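Local coordinates for protein putative kinase (Chloroflexus aurantiacus, PDB 2RHM) that is of unknown function but has a P-loop nucleoside triphosphate hydrolase fold and is probably a kinase that binds a nucleotide, at residues L7-A15 and R150-L158; T20-L29 and M175-L186. All blocks are in the same frame, centred on the assembly; numbering follows the deposited sequence.

Interaction 1: L7-A15 and R150-L158; sequences LIIVTGHPA and RGDIPPLPL. With BEZ (benzoic acid), chain G.
The imidazole of His13 is sandwiched between Ile153 and Arg150. Ile153 CB lies over one face, 3.7 Å from the centroid of the His13 ring and only 9° off the ring normal, a CH-pi contact. Arg150 takes the opposite face. Its CD makes a second CH-pi contact, and Arg150 NE sits 3.5 Å above the His13 ring plane, over its centre. The arginine chain is bent at chi2 and chi3, which folds it across the ring; the guanidinium is turned 48° from the imidazole plane. Ile153 belongs to the tight part of the contact, with buried Ile9, Thr11 and Gly12. Its CG1 points anti to the backbone N (chi1 -160°), which leaves CG2 in the position between N and the carbonyl carbon. From there Ile153 CG2 reaches Gly12 CA at 3.6 Å. Gly12, at the turn into the loop, fits the first glycine of a Walker A P-loop, so the loop 150-158 runs alongside the start of the probable phosphate-binding loop. Pro14 CB is 3.5 Å from C6 of the bound benzoic acid. Farther back along the strand, Ile9 CD1 and Leu158 CD1 meet tip to tip at 3.5 Å, a close carbon contact. Waters also join the two segments; no direct hydrogen bond between them is clear. One accepts from Thr11 OG1 at 2.7 Å and donates to Pro154 O. A second accepts from both His13 N and Ile153 N. The third lies in the imidazole plane, at its edge, 2.9 Å from His13 NE2, and donates to Asp152 O. The 150-152 end is the solvent side, where exposed Arg150 lies over the imidazole.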
# COMPACT_ATOMS: atom_id res chain seq x y z
N LEU B 7 6.65 -9.14 -10.87
CA LEU B 7 6.15 -7.78 -10.75
C LEU B 7 5.58 -7.42 -12.11
O LEU B 7 6.31 -7.37 -13.09
CB LEU B 7 7.27 -6.81 -10.36
CG LEU B 7 6.89 -5.32 -10.42
CD1 LEU B 7 5.66 -5.04 -9.59
CD2 LEU B 7 8.04 -4.41 -9.96
N ILE B 8 4.26 -7.23 -12.16
CA ILE B 8 3.56 -6.94 -13.40
C ILE B 8 3.34 -5.45 -13.47
O ILE B 8 2.61 -4.90 -12.65
CB ILE B 8 2.22 -7.72 -13.49
CG1 ILE B 8 2.50 -9.24 -13.40
CG2 ILE B 8 1.48 -7.36 -14.77
CD1 ILE B 8 1.33 -10.01 -12.90
N ILE B 9 3.99 -4.82 -14.44
CA ILE B 9 3.93 -3.39 -14.61
C ILE B 9 2.96 -3.07 -15.73
O ILE B 9 3.15 -3.50 -16.87
CB ILE B 9 5.33 -2.80 -14.94
CG1 ILE B 9 6.30 -3.06 -13.78
CG2 ILE B 9 5.24 -1.30 -15.28
CD1 ILE B 9 7.17 -4.29 -14.00
N VAL B 10 1.92 -2.33 -15.40
CA VAL B 10 0.97 -1.85 -16.40
C VAL B 10 1.14 -0.36 -16.56
O VAL B 10 0.92 0.41 -15.62
CB VAL B 10 -0.49 -2.18 -16.05
CG1 VAL B 10 -1.40 -1.78 -17.18
CG2 VAL B 10 -0.64 -3.67 -15.76
N THR B 11 1.55 0.04 -17.76
CA THR B 11 1.84 1.43 -18.04
C THR B 11 1.03 1.93 -19.23
O THR B 11 0.36 1.17 -19.90
CB THR B 11 3.34 1.65 -18.25
OG1 THR B 11 3.63 3.06 -18.21
CG2 THR B 11 3.79 1.03 -19.56
N GLY B 12 1.07 3.24 -19.46
CA GLY B 12 0.33 3.86 -20.53
C GLY B 12 0.10 5.29 -20.18
O GLY B 12 0.11 5.66 -19.00
N HIS B 13 -0.14 6.11 -21.20
CA HIS B 13 -0.58 7.47 -20.93
C HIS B 13 -1.98 7.47 -20.28
O HIS B 13 -2.71 6.49 -20.34
CB HIS B 13 -0.58 8.29 -22.21
CG HIS B 13 0.78 8.70 -22.66
ND1 HIS B 13 1.69 9.30 -21.83
CD2 HIS B 13 1.38 8.62 -23.88
CE1 HIS B 13 2.79 9.58 -22.51
NE2 HIS B 13 2.62 9.18 -23.76
N PRO B 14 -2.36 8.57 -19.61
CA PRO B 14 -3.71 8.65 -19.07
C PRO B 14 -4.81 8.36 -20.11
O PRO B 14 -4.72 8.78 -21.27
CB PRO B 14 -3.77 10.09 -18.57
CG PRO B 14 -2.34 10.38 -18.15
CD PRO B 14 -1.56 9.75 -19.26
N ALA B 15 -5.79 7.58 -19.69
CA ALA B 15 -6.95 7.19 -20.52
C ALA B 15 -6.69 6.10 -21.57
O ALA B 15 -7.56 5.80 -22.37
CB ALA B 15 -7.64 8.42 -21.14
N ARG B 150 0.69 13.32 -28.88
CA ARG B 150 1.75 12.79 -28.01
C ARG B 150 2.40 11.48 -28.46
O ARG B 150 3.59 11.27 -28.24
CB ARG B 150 1.22 12.62 -26.59
CG ARG B 150 2.27 12.32 -25.55
CD ARG B 150 1.91 12.95 -24.25
NE ARG B 150 0.73 12.32 -23.66
CZ ARG B 150 -0.09 12.91 -22.80
NH1 ARG B 150 0.08 14.19 -22.44
NH2 ARG B 150 -1.11 12.23 -22.31
N GLY B 151 1.64 10.57 -29.05
CA GLY B 151 2.22 9.27 -29.36
C GLY B 151 2.33 8.41 -28.11
O GLY B 151 2.00 8.85 -27.00
N ASP B 152 2.82 7.20 -28.30
CA ASP B 152 2.78 6.19 -27.26
C ASP B 152 3.83 6.33 -26.16
O ASP B 152 4.96 6.74 -26.40
CB ASP B 152 2.85 4.83 -27.92
CG ASP B 152 1.73 4.63 -28.91
OD1 ASP B 152 0.71 5.36 -28.82
OD2 ASP B 152 1.87 3.75 -29.79
N ILE B 153 3.44 6.00 -24.93
CA ILE B 153 4.35 6.15 -23.81
C ILE B 153 5.54 5.21 -23.99
O ILE B 153 5.37 4.03 -24.36
CB ILE B 153 3.67 5.87 -22.45
CG1 ILE B 153 4.45 6.48 -21.31
CG2 ILE B 153 3.50 4.39 -22.21
CD1 ILE B 153 3.70 6.47 -19.99
N PRO B 154 6.75 5.70 -23.75
CA PRO B 154 7.86 4.75 -23.77
C PRO B 154 7.80 3.76 -22.60
O PRO B 154 7.56 4.16 -21.46
CB PRO B 154 9.10 5.66 -23.65
CG PRO B 154 8.60 7.01 -24.10
CD PRO B 154 7.23 7.07 -23.54
N PRO B 155 8.05 2.47 -22.87
CA PRO B 155 7.97 1.50 -21.79
C PRO B 155 9.21 1.55 -20.90
O PRO B 155 10.26 2.07 -21.33
CB PRO B 155 7.87 0.16 -22.52
CG PRO B 155 8.54 0.39 -23.81
CD PRO B 155 8.43 1.84 -24.15
N LEU B 156 9.13 0.98 -19.70
CA LEU B 156 10.32 0.98 -18.85
C LEU B 156 11.30 -0.07 -19.36
O LEU B 156 10.90 -1.18 -19.69
CB LEU B 156 10.00 0.75 -17.39
CG LEU B 156 9.05 1.74 -16.72
CD1 LEU B 156 8.81 1.39 -15.28
CD2 LEU B 156 9.60 3.15 -16.85
N PRO B 157 12.58 0.26 -19.40
CA PRO B 157 13.56 -0.69 -19.92
C PRO B 157 14.01 -1.71 -18.85
O PRO B 157 15.17 -1.71 -18.44
CB PRO B 157 14.72 0.21 -20.34
CG PRO B 157 14.65 1.34 -19.43
CD PRO B 157 13.22 1.53 -19.01
N LEU B 158 13.09 -2.59 -18.45
CA LEU B 158 13.30 -3.49 -17.31
C LEU B 158 13.80 -4.87 -17.70
O LEU B 158 14.23 -5.66 -16.85
CB LEU B 158 11.95 -3.68 -16.59
CG LEU B 158 11.26 -2.43 -16.05
CD1 LEU B 158 9.98 -2.83 -15.37
CD2 LEU B 158 12.17 -1.69 -15.09
C BEZ G . -7.70 8.69 -16.55
O1 BEZ G . -8.70 7.94 -16.60
O2 BEZ G . -6.57 8.22 -16.23
C1 BEZ G . -7.85 10.14 -16.88
C2 BEZ G . -9.10 10.64 -17.24
C3 BEZ G . -9.23 11.98 -17.54
C4 BEZ G . -8.12 12.82 -17.49
C5 BEZ G . -6.87 12.31 -17.14
C6 BEZ G . -6.73 10.97 -16.82
O HOH W 1 6.06 3.79 -19.06
O HOH W 2 0.56 5.14 -24.09
O HOH W 3 5.00 9.77 -25.39

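Interaction 2: T20-L29 and M175-L186; sequences TLSQALATGL and MNAIVQWVRQHL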
# COMPACT_ATOMS: atom_id res chain seq x y z
N THR B 20 -8.55 -0.12 -16.42
CA THR B 20 -9.44 -1.27 -16.62
C THR B 20 -8.66 -2.57 -16.78
O THR B 20 -9.02 -3.59 -16.18
CB THR B 20 -10.31 -1.05 -17.85
OG1 THR B 20 -11.19 0.04 -17.59
CG2 THR B 20 -11.15 -2.30 -18.17
N LEU B 21 -7.62 -2.51 -17.59
CA LEU B 21 -6.77 -3.65 -17.85
C LEU B 21 -6.07 -4.17 -16.60
O LEU B 21 -6.06 -5.38 -16.34
CB LEU B 21 -5.78 -3.31 -18.95
CG LEU B 21 -4.93 -4.48 -19.45
CD1 LEU B 21 -4.52 -4.28 -20.90
CD2 LEU B 21 -3.69 -4.77 -18.58
N SER B 22 -5.51 -3.27 -15.80
CA SER B 22 -4.84 -3.70 -14.58
C SER B 22 -5.84 -4.34 -13.60
O SER B 22 -5.53 -5.34 -12.94
CB SER B 22 -4.10 -2.53 -13.94
OG SER B 22 -5.01 -1.57 -13.47
N GLN B 23 -7.05 -3.81 -13.55
CA GLN B 23 -8.08 -4.37 -12.68
C GLN B 23 -8.52 -5.78 -13.15
O GLN B 23 -8.75 -6.69 -12.33
CB GLN B 23 -9.26 -3.40 -12.57
CG GLN B 23 -8.90 -2.10 -11.79
CD GLN B 23 -10.02 -1.05 -11.78
OE1 GLN B 23 -10.98 -1.13 -12.55
NE2 GLN B 23 -9.88 -0.06 -10.91
N ALA B 24 -8.64 -5.95 -14.46
CA ALA B 24 -8.92 -7.25 -15.06
C ALA B 24 -7.81 -8.27 -14.78
O ALA B 24 -8.09 -9.46 -14.61
CB ALA B 24 -9.10 -7.10 -16.58
N LEU B 25 -6.57 -7.80 -14.76
CA LEU B 25 -5.44 -8.65 -14.42
C LEU B 25 -5.49 -9.04 -12.95
O LEU B 25 -5.21 -10.18 -12.59
CB LEU B 25 -4.10 -7.96 -14.71
CG LEU B 25 -3.59 -7.91 -16.14
CD1 LEU B 25 -2.28 -7.18 -16.15
CD2 LEU B 25 -3.42 -9.29 -16.72
N ALA B 26 -5.86 -8.10 -12.09
CA ALA B 26 -5.90 -8.38 -10.67
C ALA B 26 -6.95 -9.45 -10.41
O ALA B 26 -6.71 -10.39 -9.65
CB ALA B 26 -6.21 -7.15 -9.89
N THR B 27 -8.11 -9.32 -11.06
CA THR B 27 -9.20 -10.30 -10.91
C THR B 27 -8.86 -11.63 -11.57
O THR B 27 -9.15 -12.70 -11.01
CB THR B 27 -10.51 -9.73 -11.54
OG1 THR B 27 -10.84 -8.50 -10.90
CG2 THR B 27 -11.64 -10.68 -11.39
N GLY B 28 -8.24 -11.57 -12.74
CA GLY B 28 -7.88 -12.76 -13.51
C GLY B 28 -6.73 -13.58 -12.96
O GLY B 28 -6.69 -14.80 -13.16
N LEU B 29 -5.79 -12.92 -12.28
CA LEU B 29 -4.61 -13.59 -11.71
C LEU B 29 -4.68 -13.68 -10.17
O LEU B 29 -3.79 -14.28 -9.56
CB LEU B 29 -3.34 -12.82 -12.09
CG LEU B 29 -3.06 -12.54 -13.57
CD1 LEU B 29 -1.95 -11.53 -13.71
CD2 LEU B 29 -2.74 -13.81 -14.32
N MSE B 175 -9.92 -9.51 -23.27
CA MSE B 175 -9.25 -9.36 -21.98
C MSE B 175 -8.69 -10.70 -21.50
O MSE B 175 -7.60 -10.74 -20.96
CB MSE B 175 -10.21 -8.72 -20.96
CG MSE B 175 -9.53 -8.18 -19.71
SE MSE B 175 -8.19 -6.84 -20.17
CE MSE B 175 -9.39 -5.50 -20.76
N ASN B 176 -9.38 -11.81 -21.73
CA ASN B 176 -8.85 -13.08 -21.25
C ASN B 176 -7.57 -13.43 -21.97
O ASN B 176 -6.69 -14.05 -21.39
CB ASN B 176 -9.80 -14.28 -21.38
CG ASN B 176 -9.13 -15.58 -20.87
OD1 ASN B 176 -8.63 -15.62 -19.73
ND2 ASN B 176 -9.04 -16.60 -21.73
N ALA B 177 -7.46 -13.06 -23.24
CA ALA B 177 -6.24 -13.34 -23.99
C ALA B 177 -5.07 -12.62 -23.34
O ALA B 177 -3.97 -13.18 -23.21
CB ALA B 177 -6.40 -12.92 -25.46
N ILE B 178 -5.30 -11.39 -22.89
CA ILE B 178 -4.27 -10.60 -22.24
C ILE B 178 -3.90 -11.23 -20.90
O ILE B 178 -2.74 -11.42 -20.60
CB ILE B 178 -4.70 -9.13 -22.08
CG1 ILE B 178 -4.93 -8.50 -23.47
CG2 ILE B 178 -3.65 -8.36 -21.31
CD1 ILE B 178 -5.75 -7.22 -23.45
N VAL B 179 -4.90 -11.63 -20.11
CA VAL B 179 -4.63 -12.34 -18.87
C VAL B 179 -3.83 -13.62 -19.13
O VAL B 179 -2.86 -13.88 -18.43
CB VAL B 179 -5.93 -12.70 -18.11
CG1 VAL B 179 -5.63 -13.67 -16.96
CG2 VAL B 179 -6.61 -11.44 -17.59
N GLN B 180 -4.22 -14.40 -20.15
CA GLN B 180 -3.49 -15.63 -20.49
C GLN B 180 -2.03 -15.39 -20.90
O GLN B 180 -1.15 -16.18 -20.57
CB GLN B 180 -4.20 -16.44 -21.58
CG GLN B 180 -5.52 -17.03 -21.13
CD GLN B 180 -5.41 -17.69 -19.78
OE1 GLN B 180 -4.53 -18.52 -19.55
NE2 GLN B 180 -6.30 -17.30 -18.86
N TRP B 181 -1.81 -14.31 -21.66
CA TRP B 181 -0.45 -13.90 -22.01
C TRP B 181 0.42 -13.73 -20.76
O TRP B 181 1.52 -14.28 -20.69
CB TRP B 181 -0.49 -12.62 -22.84
CG TRP B 181 0.88 -12.19 -23.34
CD1 TRP B 181 1.49 -12.56 -24.49
CD2 TRP B 181 1.78 -11.31 -22.66
NE1 TRP B 181 2.72 -11.95 -24.58
CE2 TRP B 181 2.93 -11.18 -23.47
CE3 TRP B 181 1.73 -10.61 -21.45
CZ2 TRP B 181 4.02 -10.39 -23.10
CZ3 TRP B 181 2.81 -9.82 -21.10
CH2 TRP B 181 3.94 -9.72 -21.92
N VAL B 182 -0.10 -13.00 -19.78
CA VAL B 182 0.59 -12.84 -18.49
C VAL B 182 0.76 -14.20 -17.78
O VAL B 182 1.84 -14.51 -17.30
CB VAL B 182 -0.13 -11.84 -17.54
CG1 VAL B 182 0.60 -11.74 -16.21
CG2 VAL B 182 -0.21 -10.47 -18.16
N ARG B 183 -0.30 -15.02 -17.73
CA ARG B 183 -0.19 -16.33 -17.07
C ARG B 183 0.92 -17.17 -17.66
O ARG B 183 1.70 -17.76 -16.92
CB ARG B 183 -1.51 -17.11 -17.12
CG ARG B 183 -2.59 -16.51 -16.27
CD ARG B 183 -3.83 -17.39 -16.20
NE ARG B 183 -3.65 -18.55 -15.33
CZ ARG B 183 -3.45 -19.81 -15.72
NH1 ARG B 183 -3.40 -20.13 -17.01
NH2 ARG B 183 -3.31 -20.77 -14.80
N GLN B 184 1.00 -17.22 -18.99
CA GLN B 184 2.04 -18.01 -19.65
C GLN B 184 3.39 -17.54 -19.16
O GLN B 184 4.23 -18.35 -18.75
CB GLN B 184 1.95 -17.89 -21.17
N HIS B 185 3.59 -16.22 -19.15
CA HIS B 185 4.85 -15.66 -18.68
C HIS B 185 5.12 -15.85 -17.18
O HIS B 185 6.27 -16.01 -16.77
CB HIS B 185 4.98 -14.21 -19.14
CG HIS B 185 5.23 -14.08 -20.61
ND1 HIS B 185 6.45 -14.37 -21.17
CD2 HIS B 185 4.41 -13.76 -21.64
CE1 HIS B 185 6.38 -14.21 -22.48
NE2 HIS B 185 5.16 -13.84 -22.79
N LEU B 186 4.07 -15.87 -16.36
CA LEU B 186 4.22 -16.19 -14.93
C LEU B 186 4.63 -17.66 -14.75
O LEU B 186 5.41 -17.99 -13.85
CB LEU B 186 2.92 -15.97 -14.15
CG LEU B 186 2.38 -14.57 -13.95
CD1 LEU B 186 1.02 -14.63 -13.29
CD2 LEU B 186 3.34 -13.74 -13.11
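Val179 is a knob in a hollow formed by Ala24, Leu25, Gly28 and Leu29. Its two methyls divide the work. Val179 CG2 lies 3.9 Å from both Ala24 O and Leu25 CD2, while CG1 reaches Leu29 CD2. Gly28 leaves room for the valine: a side chain there would point at helix 175-186 and clash with Val179 CG2. With alanine at Val179 both methyls go, which is likely to open a gap between Leu25 and Leu29 and leave their ends free to shift. Leu29 is the reciprocal knob, seated among Val179, Val182, Arg183 and Leu186. Leu29 CD1 meets Val182 CG1 at 3.6 Å, the two side chains crossing at about a right angle. Leu29 CD2 slides past the aliphatic part of Arg183, 3.3 Å from Arg183 CG. The segments 20-29 and 175-186, on one side of the parallel sheet, cross at -62° with axes 9.8 Å apart, and these knobs interlock across the crossing. Beneath the knobs, Leu25 CD2 touches Val182 CG2, and Leu25 and Val182 both continue down to Ile109 of strand 105-112. At the other end of the contact Met175, a selenomethionine, curls over Ala24. Met175 CG stands anti to the backbone N (chi1 -164°) and comes to 3.3 Å from Ala24 CB, a very tight pair. The bend at chi2 then brings Met175 SE to 4.1 Å from Leu21 CG. Arg183 turns its charged end to its own helix, where NH1 bonds Gln180 OE1 on a lone pair. No hydrogen bond joins segments 20-29 and 175-186, so their contact rests on van der Waals packing of largely apolar side chains.

In the fold
Both contacts are built around the N-terminal strand-loop-helix unit. Strand 6-12 belongs to interaction 1, and helix 18-29, which follows it, to interaction 2. Their partners come from the C-terminal part of the chain in the same order, the loop 150-158 and then helix 175-187, so the two contacts cross along the sequence. Their centres are about 16 Å apart. Strand 6-12 is the middle strand of the five-stranded parallel sheet and joins them directly: Ile8 CD1 packs 3.7 Å from Leu29 CD1, and Val10 also meets Leu25. The chain's C-terminal part thus packs against both the strand and the helix that flank the probable P-loop.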